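Local coordinates for hypothetical protein ydiI (Escherichia coli, PDB 1VH5) that hydrolyses the thioester 1,4-dihydroxy-2-naphthoyl-CoA to 1,4-dihydroxy-2-naphthoate and CoA in menaquinone biosynthesis, and also cleaves a wide range of other acyl-CoA thioesters, at residues I87-V92 with L127-R132; R112-Q117 with L133-L138; I9-L14 with E31-D36; E97-G102 with F121-R126. All blocks are in the same frame, centred on the assembly; numbering follows the deposited sequence. Where two conformers were deposited one is given.

Contact 1 (I87-V92 with L127-R132)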
# COMPACT_ATOMS: atom_id res chain seq x y z
N ILE A 87 3.59 -6.88 5.27
CA ILE A 87 3.44 -5.52 5.75
C ILE A 87 2.05 -5.38 6.35
O ILE A 87 1.09 -5.99 5.86
CB ILE A 87 3.69 -4.54 4.61
CG1 ILE A 87 3.75 -3.10 5.13
CG2 ILE A 87 2.63 -4.69 3.47
CD1 ILE A 87 4.65 -2.15 4.42
N ASN A 88 1.95 -4.60 7.42
CA ASN A 88 0.67 -4.37 8.07
C ASN A 88 0.61 -2.93 8.54
O ASN A 88 1.65 -2.30 8.75
CB ASN A 88 0.44 -5.37 9.20
CG ASN A 88 1.52 -5.29 10.23
OD1 ASN A 88 1.55 -4.35 11.03
ND2 ASN A 88 2.44 -6.25 10.21
N ALA A 89 -0.60 -2.39 8.65
CA ALA A 89 -0.77 -0.98 9.01
C ALA A 89 -2.09 -0.76 9.65
O ALA A 89 -3.11 -1.36 9.24
CB ALA A 89 -0.60 -0.06 7.78
N ASN A 90 -2.09 0.14 10.63
CA ASN A 90 -3.31 0.72 11.13
C ASN A 90 -3.48 2.16 10.70
O ASN A 90 -2.55 2.98 10.85
CB ASN A 90 -3.31 0.65 12.64
CG ASN A 90 -4.63 0.80 13.18
OD1 ASN A 90 -5.16 1.91 13.22
ND2 ASN A 90 -5.26 -0.36 13.57
N HIS A 91 -4.66 2.50 10.19
CA HIS A 91 -4.93 3.87 9.73
C HIS A 91 -5.67 4.60 10.84
O HIS A 91 -6.83 4.30 11.14
CB HIS A 91 -5.85 3.79 8.49
CG HIS A 91 -5.26 3.03 7.34
ND1 HIS A 91 -4.02 3.31 6.81
CD2 HIS A 91 -5.77 2.02 6.60
CE1 HIS A 91 -3.77 2.48 5.81
NE2 HIS A 91 -4.83 1.70 5.65
N VAL A 92 -4.98 5.51 11.52
CA VAL A 92 -5.56 6.13 12.73
C VAL A 92 -6.08 7.53 12.57
O VAL A 92 -6.91 7.97 13.37
CB VAL A 92 -4.66 6.04 13.96
CG1 VAL A 92 -4.51 4.58 14.39
CG2 VAL A 92 -3.33 6.67 13.70
N LEU A 127 0.03 11.43 14.37
CA LEU A 127 0.14 10.09 13.79
C LEU A 127 -1.07 9.79 12.93
O LEU A 127 -2.21 9.94 13.37
CB LEU A 127 0.21 9.07 14.91
CG LEU A 127 0.41 7.61 14.49
CD1 LEU A 127 1.78 7.40 13.87
CD2 LEU A 127 0.18 6.70 15.70
N CYS A 128 -0.80 9.40 11.69
CA CYS A 128 -1.89 9.04 10.80
C CYS A 128 -1.90 7.55 10.46
O CYS A 128 -2.94 6.99 10.16
CB CYS A 128 -1.77 9.81 9.48
SG CYS A 128 -2.06 11.59 9.69
N CYS A 129 -0.73 6.91 10.43
CA CYS A 129 -0.69 5.49 10.09
C CYS A 129 0.50 4.87 10.85
O CYS A 129 1.58 5.47 10.90
CB CYS A 129 -0.51 5.33 8.57
SG CYS A 129 -0.37 3.61 7.97
N SER A 130 0.32 3.68 11.42
CA SER A 130 1.43 2.99 12.06
C SER A 130 1.56 1.62 11.39
O SER A 130 0.59 0.87 11.32
CB SER A 130 1.12 2.80 13.54
OG SER A 130 2.15 2.02 14.15
N SER A 131 2.75 1.31 10.91
CA SER A 131 2.97 0.14 10.08
C SER A 131 4.19 -0.65 10.54
O SER A 131 5.07 -0.11 11.23
CB SER A 131 3.12 0.52 8.63
OG SER A 131 4.38 1.08 8.42
N ARG A 132 4.19 -1.93 10.20
CA ARG A 132 5.36 -2.79 10.37
C ARG A 132 5.64 -3.57 9.09
O ARG A 132 4.70 -4.02 8.45
CB ARG A 132 5.11 -3.80 11.50
CG ARG A 132 5.11 -3.25 12.93
CD ARG A 132 5.24 -4.33 14.04
NE ARG A 132 4.41 -5.52 13.78
CZ ARG A 132 3.12 -5.60 14.12
NH1 ARG A 132 2.44 -6.67 13.82
NH2 ARG A 132 2.49 -4.63 14.76

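Contact 2 (R112-Q117 with L133-L138)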
# COMPACT_ATOMS: atom_id res chain seq x y z
N ARG A 112 18.89 -13.25 9.30
CA ARG A 112 18.02 -13.87 8.30
C ARG A 112 16.77 -13.03 7.97
O ARG A 112 16.23 -13.15 6.87
CB ARG A 112 17.58 -15.27 8.73
CG ARG A 112 18.70 -16.32 8.81
CD ARG A 112 18.31 -17.53 9.67
NE ARG A 112 19.44 -18.13 10.38
CZ ARG A 112 19.44 -18.42 11.68
NH1 ARG A 112 20.51 -18.98 12.26
NH2 ARG A 112 18.37 -18.16 12.42
N HIS A 113 16.32 -12.22 8.92
CA HIS A 113 15.10 -11.43 8.78
C HIS A 113 15.29 -10.08 9.43
O HIS A 113 16.15 -9.92 10.32
CB HIS A 113 13.89 -12.16 9.42
CG HIS A 113 13.58 -13.43 8.72
ND1 HIS A 113 14.16 -14.62 9.07
CD2 HIS A 113 12.84 -13.66 7.62
CE1 HIS A 113 13.75 -15.56 8.23
NE2 HIS A 113 12.95 -15.00 7.34
N GLN A 114 14.44 -9.13 9.06
CA GLN A 114 14.39 -7.83 9.72
C GLN A 114 12.94 -7.47 9.96
O GLN A 114 12.04 -7.91 9.23
CB GLN A 114 15.03 -6.72 8.86
CG GLN A 114 16.38 -7.07 8.29
CD GLN A 114 16.77 -6.12 7.19
OE1 GLN A 114 15.91 -5.61 6.45
NE2 GLN A 114 18.09 -5.89 7.04
N VAL A 115 12.71 -6.64 10.96
CA VAL A 115 11.41 -6.04 11.16
C VAL A 115 11.59 -4.55 11.36
O VAL A 115 12.43 -4.13 12.17
CB VAL A 115 10.68 -6.65 12.38
CG1 VAL A 115 9.27 -5.99 12.61
CG2 VAL A 115 10.59 -8.18 12.24
N TRP A 116 10.83 -3.77 10.59
CA TRP A 116 10.92 -2.32 10.59
C TRP A 116 9.58 -1.76 11.06
O TRP A 116 8.52 -2.29 10.65
CB TRP A 116 11.21 -1.85 9.16
CG TRP A 116 12.58 -2.22 8.69
CD1 TRP A 116 12.96 -3.30 7.98
CD2 TRP A 116 13.78 -1.54 9.05
NE1 TRP A 116 14.33 -3.31 7.79
CE2 TRP A 116 14.85 -2.25 8.47
CE3 TRP A 116 14.05 -0.38 9.80
CZ2 TRP A 116 16.19 -1.84 8.60
CZ3 TRP A 116 15.39 0.04 9.92
CH2 TRP A 116 16.43 -0.70 9.31
N GLN A 117 9.60 -0.70 11.86
CA GLN A 117 8.39 0.02 12.23
C GLN A 117 8.42 1.36 11.49
O GLN A 117 9.41 2.12 11.56
CB GLN A 117 8.33 0.23 13.72
CG GLN A 117 7.03 0.89 14.25
CD GLN A 117 6.93 0.70 15.77
OE1 GLN A 117 6.56 -0.36 16.25
NE2 GLN A 117 7.33 1.70 16.49
N LEU A 133 6.93 -3.74 8.72
CA LEU A 133 7.37 -4.48 7.56
C LEU A 133 8.33 -5.55 8.02
O LEU A 133 9.28 -5.24 8.75
CB LEU A 133 8.07 -3.51 6.58
CG LEU A 133 8.75 -4.17 5.37
CD1 LEU A 133 7.77 -4.81 4.37
CD2 LEU A 133 9.75 -3.18 4.66
N THR A 134 8.09 -6.79 7.60
CA THR A 134 9.02 -7.89 7.79
C THR A 134 9.72 -8.21 6.50
O THR A 134 9.03 -8.41 5.49
CB THR A 134 8.26 -9.11 8.33
OG1 THR A 134 7.62 -8.77 9.57
CG2 THR A 134 9.20 -10.30 8.61
N THR A 135 11.06 -8.30 6.53
CA THR A 135 11.83 -8.68 5.34
C THR A 135 12.65 -9.91 5.61
O THR A 135 12.96 -10.24 6.76
CB THR A 135 12.82 -7.58 4.96
OG1 THR A 135 13.79 -7.44 6.02
CG2 THR A 135 12.13 -6.23 4.78
N ALA A 136 12.98 -10.60 4.53
CA ALA A 136 14.01 -11.65 4.57
C ALA A 136 15.28 -11.15 3.90
O ALA A 136 15.23 -10.45 2.89
CB ALA A 136 13.52 -12.89 3.89
N ILE A 137 16.41 -11.54 4.46
CA ILE A 137 17.69 -11.25 3.84
C ILE A 137 18.05 -12.35 2.85
O ILE A 137 17.90 -13.53 3.16
CB ILE A 137 18.73 -11.07 4.92
CG1 ILE A 137 18.35 -9.85 5.80
CG2 ILE A 137 20.16 -10.88 4.30
CD1 ILE A 137 19.08 -9.75 7.12
N LEU A 138 18.46 -11.96 1.64
CA LEU A 138 18.86 -12.89 0.58
C LEU A 138 20.35 -12.72 0.29
O LEU A 138 20.85 -11.57 0.18
CB LEU A 138 18.05 -12.61 -0.67
CG LEU A 138 16.59 -13.11 -0.62
CD1 LEU A 138 16.01 -13.22 -1.99
CD2 LEU A 138 16.45 -14.45 0.09
O HOH W 1 16.67 -15.04 5.09

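Contact 3 (I9-L14 with E31-D36)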
# COMPACT_ATOMS: atom_id res chain seq x y z
N ILE A 9 25.18 5.87 2.11
CA ILE A 9 24.47 6.47 0.99
C ILE A 9 24.19 7.94 1.31
O ILE A 9 23.96 8.29 2.46
CB ILE A 9 23.17 5.66 0.67
CG1 ILE A 9 22.71 5.92 -0.77
CG2 ILE A 9 22.04 5.91 1.69
CD1 ILE A 9 21.65 4.91 -1.24
N THR A 10 24.27 8.79 0.29
CA THR A 10 23.83 10.17 0.43
C THR A 10 22.33 10.23 0.19
O THR A 10 21.76 9.32 -0.43
CB THR A 10 24.50 11.08 -0.60
OG1 THR A 10 24.33 10.52 -1.91
CG2 THR A 10 26.02 11.16 -0.36
N LEU A 11 21.71 11.32 0.65
CA LEU A 11 20.30 11.58 0.34
C LEU A 11 20.09 11.67 -1.16
O LEU A 11 19.10 11.19 -1.69
CB LEU A 11 19.80 12.85 1.04
CG LEU A 11 19.29 12.73 2.47
CD1 LEU A 11 18.83 14.09 2.98
CD2 LEU A 11 18.19 11.67 2.67
N GLU A 12 21.04 12.29 -1.85
CA GLU A 12 21.00 12.37 -3.29
C GLU A 12 20.88 11.01 -3.98
O GLU A 12 20.04 10.83 -4.87
CB GLU A 12 22.27 13.09 -3.79
CG GLU A 12 22.05 14.52 -4.23
CD GLU A 12 23.32 15.12 -4.79
OE1 GLU A 12 23.70 14.77 -5.93
OE2 GLU A 12 23.97 15.90 -4.06
N ALA A 13 21.75 10.06 -3.62
CA ALA A 13 21.76 8.75 -4.28
C ALA A 13 20.51 7.93 -3.90
O ALA A 13 19.99 7.16 -4.72
CB ALA A 13 23.07 7.98 -3.97
N LEU A 14 20.04 8.13 -2.67
CA LEU A 14 18.80 7.52 -2.19
C LEU A 14 17.62 8.00 -3.06
O LEU A 14 16.84 7.21 -3.59
CB LEU A 14 18.57 7.93 -0.73
CG LEU A 14 17.71 7.15 0.25
CD1 LEU A 14 17.85 5.67 -0.04
CD2 LEU A 14 18.10 7.47 1.70
N GLU A 31 14.34 12.44 3.22
CA GLU A 31 14.66 13.73 3.86
C GLU A 31 15.73 13.63 4.91
O GLU A 31 16.36 14.65 5.24
CB GLU A 31 13.43 14.26 4.58
CG GLU A 31 12.18 14.38 3.74
CD GLU A 31 11.91 15.79 3.29
OE1 GLU A 31 12.67 16.70 3.68
OE2 GLU A 31 10.92 16.00 2.57
N HIS A 32 15.90 12.48 5.55
CA HIS A 32 16.82 12.39 6.67
C HIS A 32 17.31 10.98 6.86
O HIS A 32 16.50 10.04 6.88
CB HIS A 32 16.13 12.91 7.94
CG HIS A 32 16.93 12.73 9.19
ND1 HIS A 32 18.02 13.52 9.48
CD2 HIS A 32 16.80 11.87 10.23
CE1 HIS A 32 18.53 13.14 10.64
NE2 HIS A 32 17.80 12.15 11.12
N ILE A 33 18.62 10.80 6.94
CA ILE A 33 19.24 9.54 7.35
C ILE A 33 19.94 9.76 8.68
O ILE A 33 21.03 10.38 8.75
CB ILE A 33 20.30 9.04 6.34
CG1 ILE A 33 19.77 9.06 4.90
CG2 ILE A 33 20.75 7.63 6.72
CD1 ILE A 33 20.88 8.80 3.87
N GLY A 34 19.34 9.29 9.75
CA GLY A 34 19.99 9.33 11.04
C GLY A 34 20.83 8.10 11.28
O GLY A 34 20.91 7.23 10.44
N ASP A 35 21.46 8.02 12.44
CA ASP A 35 22.24 6.82 12.76
C ASP A 35 21.38 5.57 12.77
O ASP A 35 21.86 4.47 12.44
CB ASP A 35 22.90 6.99 14.13
CG ASP A 35 24.14 7.85 14.07
OD1 ASP A 35 24.68 8.13 15.15
OD2 ASP A 35 24.62 8.26 13.01
N ASP A 36 20.12 5.73 13.16
CA ASP A 36 19.27 4.56 13.36
C ASP A 36 17.83 4.77 12.91
O ASP A 36 16.95 4.02 13.35
CB ASP A 36 19.34 4.06 14.84
CG ASP A 36 18.92 5.11 15.84
OD1 ASP A 36 19.24 4.98 17.06
OD2 ASP A 36 18.27 6.11 15.53

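Contact 4 (E97-G102 with F121-R126)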
# COMPACT_ATOMS: atom_id res chain seq x y z
N GLU A 97 -3.98 17.27 3.05
CA GLU A 97 -3.15 18.28 2.38
C GLU A 97 -1.73 18.24 2.89
O GLU A 97 -1.39 17.48 3.81
CB GLU A 97 -3.76 19.66 2.55
CG GLU A 97 -3.67 20.16 3.97
CD GLU A 97 -4.67 21.24 4.32
OE1 GLU A 97 -4.86 22.18 3.51
OE2 GLU A 97 -5.25 21.17 5.42
N GLY A 98 -0.87 19.03 2.25
CA GLY A 98 0.53 19.06 2.58
C GLY A 98 1.24 17.77 2.26
O GLY A 98 0.91 17.09 1.29
N ARG A 99 2.26 17.46 3.05
CA ARG A 99 3.04 16.25 2.88
C ARG A 99 2.98 15.49 4.17
O ARG A 99 2.96 16.10 5.23
CB ARG A 99 4.50 16.55 2.54
CG ARG A 99 4.69 17.32 1.22
CD ARG A 99 6.14 17.61 0.90
NE ARG A 99 6.91 16.40 0.58
CZ ARG A 99 6.94 15.84 -0.61
NH1 ARG A 99 7.68 14.77 -0.81
NH2 ARG A 99 6.25 16.36 -1.63
N VAL A 100 2.95 14.17 4.08
CA VAL A 100 3.10 13.35 5.28
C VAL A 100 4.51 12.83 5.37
O VAL A 100 5.21 12.79 4.37
CB VAL A 100 2.08 12.15 5.32
CG1 VAL A 100 0.67 12.69 5.48
CG2 VAL A 100 2.23 11.23 4.10
N ARG A 101 4.92 12.50 6.59
CA ARG A 101 6.30 12.06 6.83
C ARG A 101 6.33 10.67 7.46
O ARG A 101 5.73 10.47 8.52
CB ARG A 101 7.01 13.05 7.72
CG ARG A 101 8.50 12.69 8.01
CD ARG A 101 9.16 13.66 9.01
NE ARG A 101 9.20 14.99 8.44
CZ ARG A 101 10.24 15.49 7.80
NH1 ARG A 101 10.16 16.69 7.25
NH2 ARG A 101 11.36 14.77 7.68
N GLY A 102 7.03 9.74 6.82
CA GLY A 102 7.28 8.45 7.44
C GLY A 102 8.61 8.43 8.16
O GLY A 102 9.63 8.89 7.62
N PHE A 121 3.23 10.57 9.88
CA PHE A 121 2.66 11.74 10.56
C PHE A 121 2.27 12.80 9.55
O PHE A 121 2.87 12.93 8.47
CB PHE A 121 3.68 12.37 11.54
CG PHE A 121 4.21 11.42 12.58
CD1 PHE A 121 5.29 10.58 12.27
CD2 PHE A 121 3.62 11.33 13.82
CE1 PHE A 121 5.78 9.67 13.21
CE2 PHE A 121 4.10 10.41 14.78
CZ PHE A 121 5.20 9.60 14.46
N ASP A 122 1.26 13.58 9.89
CA ASP A 122 0.92 14.76 9.08
C ASP A 122 1.80 15.95 9.45
O ASP A 122 2.67 15.85 10.32
CB ASP A 122 -0.59 15.06 9.19
CG ASP A 122 -1.00 15.53 10.57
OD1 ASP A 122 -2.23 15.44 10.89
OD2 ASP A 122 -0.18 16.02 11.39
N GLU A 123 1.57 17.09 8.79
CA GLU A 123 2.43 18.27 9.00
C GLU A 123 2.38 18.86 10.40
O GLU A 123 3.31 19.57 10.82
CB GLU A 123 2.16 19.34 7.93
CG GLU A 123 2.50 18.85 6.54
CD GLU A 123 2.45 19.91 5.46
OE1 GLU A 123 1.63 20.87 5.56
OE2 GLU A 123 3.23 19.75 4.49
N LYS A 124 1.31 18.55 11.13
CA LYS A 124 1.16 18.97 12.52
C LYS A 124 1.74 17.96 13.52
O LYS A 124 1.56 18.13 14.73
CB LYS A 124 -0.32 19.24 12.84
CG LYS A 124 -0.85 20.55 12.24
CD LYS A 124 -2.36 20.73 12.49
CE LYS A 124 -2.92 21.88 11.64
NZ LYS A 124 -4.42 21.90 11.61
N GLY A 125 2.38 16.90 13.01
CA GLY A 125 3.03 15.93 13.87
C GLY A 125 2.07 14.89 14.42
O GLY A 125 2.41 14.15 15.35
N ARG A 126 0.85 14.84 13.89
CA ARG A 126 -0.13 13.84 14.35
C ARG A 126 0.04 12.51 13.61
O ARG A 126 0.17 12.46 12.39
CB ARG A 126 -1.54 14.37 14.16
CG ARG A 126 -1.67 15.80 14.71
CD ARG A 126 -3.05 16.34 14.58
NE ARG A 126 -3.38 16.59 13.18
CZ ARG A 126 -4.39 17.36 12.77
NH1 ARG A 126 -4.59 17.52 11.48
NH2 ARG A 126 -5.19 17.96 13.65
O HOH W 2 -0.05 16.65 6.32

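Contact 1 (I87-V92 with L127-R132)
A89 and C129 meet on the tightly packed face of the antiparallel strands 87-91 and 127-132, A89 CB lying 3.7 Å from C129 SG. The CA atoms of A89 and its partner S131 are just 4.0 Å apart. The small A89, C129 and S131 probably suit this face because helix 57-74 packs there, S60 against C129 and A64 against S131. C129 holds its sulfur anti to the backbone N (chi1 178°), which carries SG across to A89 and to within 3.8 Å of H91 ND1, an oblique sulfur-aromatic approach. The other face, with N88, N90, S130 and R132, is polar and more open to solvent. There N88 OD1 sits 3.6 Å above the centre of the exposed R132 guanidinium, the two planes 51° apart, while N88 ND2 is bonded to E86. Five backbone hydrogen bonds join the strands, ending with V92 N to C128 O (2.9 Å), beside the classic bulge of C128 and C129 opposite I120. Residues 87-90 also pair antiparallel with the second subunit, whose E86 takes N90 ND2, so the sheet crosses the interface. H91 NE2 bonds E65 of that subunit, the inferred nucleophile or proton acceptor, consistent with an active site between subunits.

Contact 2 (R112-Q117 with L133-L138)
Chi1 of -48° sets Q114 CG beside its own backbone N, and the chain then runs extended (chi2 165°); T135 meanwhile turns OG1 between its backbone N and carbonyl carbon (chi1 64°). The two polar ends therefore meet across the strands, T135 OG1 donating to Q114 OE1 at 2.8 Å. W116 NE1 donates to the same oxygen at 3.1 Å from within its indole plane, and these donors approach from opposite faces of the amide. With Q114 NE2 bonded to G72 O, both ends of this buried amide are satisfied and its flip is fixed, which is why glutamine suits the place. A leucine in place of this glutamine would probably leave the T135 hydroxyl, the W116 indole N-H and the G72 carbonyl without this partner. I137 crosses the glutamine at about a right angle, its CD1 4.0 Å from Q114 CG. On the other face V115 and T134 lie side by side, V115 CG2 4.0 Å from T134 OG1, and H113 CD2 reaches A136 CB at 3.9 Å. A water bridges R112 O and I137 O at the end where R112 and H113 belong to the substrate-binding site. The two strands form a beta hairpin within the sheet: strand 81-91 flanks 127-138, strands 99-106 and 108-109 flank 113-121, and W116 packs on C104, P106 and L109.

Contact 3 (I9-L14 with E31-D36)
T10, whose carbonyl carbon brushes I33 CD1 at 4.2 Å, caps the start of helix 11-16: its OG1 accepts from A13 N at 3.1 Å with an N-H...O angle of 158°. Threonine suits this N-cap, its hydroxyl satisfying an amide that has no earlier helical carbonyl to bond. The capped turn presents L11 and L14 to I33 of strand 29-33. L14 and I33 meet tip to tip, L14 CD2 3.8 Å from I33 CD1, while L11 and I33 slide past each other in opposite directions. Chi1 of -85° swings L11 CG toward the strand, and chi2 of 180° then sends CD1 to E31 O at 3.4 Å and CD2 to I33 CG1 at 3.8 Å. Exchanging L11 for an alanine is likely to open a gap over the E31 carbonyl and leave one flank of I33 less covered. I9 crosses I33 at about a right angle, its O 3.4 Å from I33 CD1. I9 also packs on L74 and L14 on V70, so the N-terminal turn closes over strand end and helix 57-74. The junction is made mainly by aliphatic groups, some resting on backbone carbonyls, while the strand's polar bonds go to strand 38-43, E31 to T41, and to W5.

Contact 4 (E97-G102 with F121-R126)
E123 lays its extended side chain over the backbone of G98 and R99, CG passing 3.1 Å from R99 O and OE2 accepting from R99 N at 2.9 Å. The N-H comes from well above the carboxylate plane, 65° out of it. With chi1 at -63°, CG stands beside the backbone N of E123, and the chain then runs out toward strand 99-106. Glycine suits position 98 twice over: its phi is positive, and a CB would collide with E123 CD. Nearby, a water accepts from E123 N and donates to the carbonyls of E97 and R99. Farther along, R101 and F121 form an antiparallel hydrogen-bonded pair, R101 N to F121 O and F121 N to R101 O each 2.8 Å, and F121 CD1 meets R101 O at the ring edge. V100 tucks CB against F121 O at 3.3 Å. The type I turn D122-G125 is braced by R126, whose NE donates to the syn lone pair of D122 OD1 at 2.8 Å while its backbone N bonds OD2. R99 bonds T41 and D27, and R101 bonds E39. A carboxylate taking a backbone N-H thus fastens the hairpin turn to the neighbouring strand, and an internal salt bridge probably stiffens that turn beside substrate-binding R93.

Overall arrangement
All four contacts bear on one antiparallel sheet of the hotdog fold. Contacts 1 and 2 share strand 127-138, their centres about 17 Å apart, and I87 CB touches L133 CD1 at 4.1 Å; the side chains of I87 and L133 each come within about 4 Å of that of E65 of the same chain, the inferred catalytic residue, whereas H91 meets the other subunit's E65. Contact 4, nested in the loop closed by contact 1, lies about 13 Å from it between centres and touches it where C128 SG meets D122 CB at 3.8 Å. Contact 3 stands away from the annotated sites, yet E31 CB reaches R101 NH2 of contact 4 at 3.8 Å. Contacts 2 and 4 occupy opposite sides of the chain's centre.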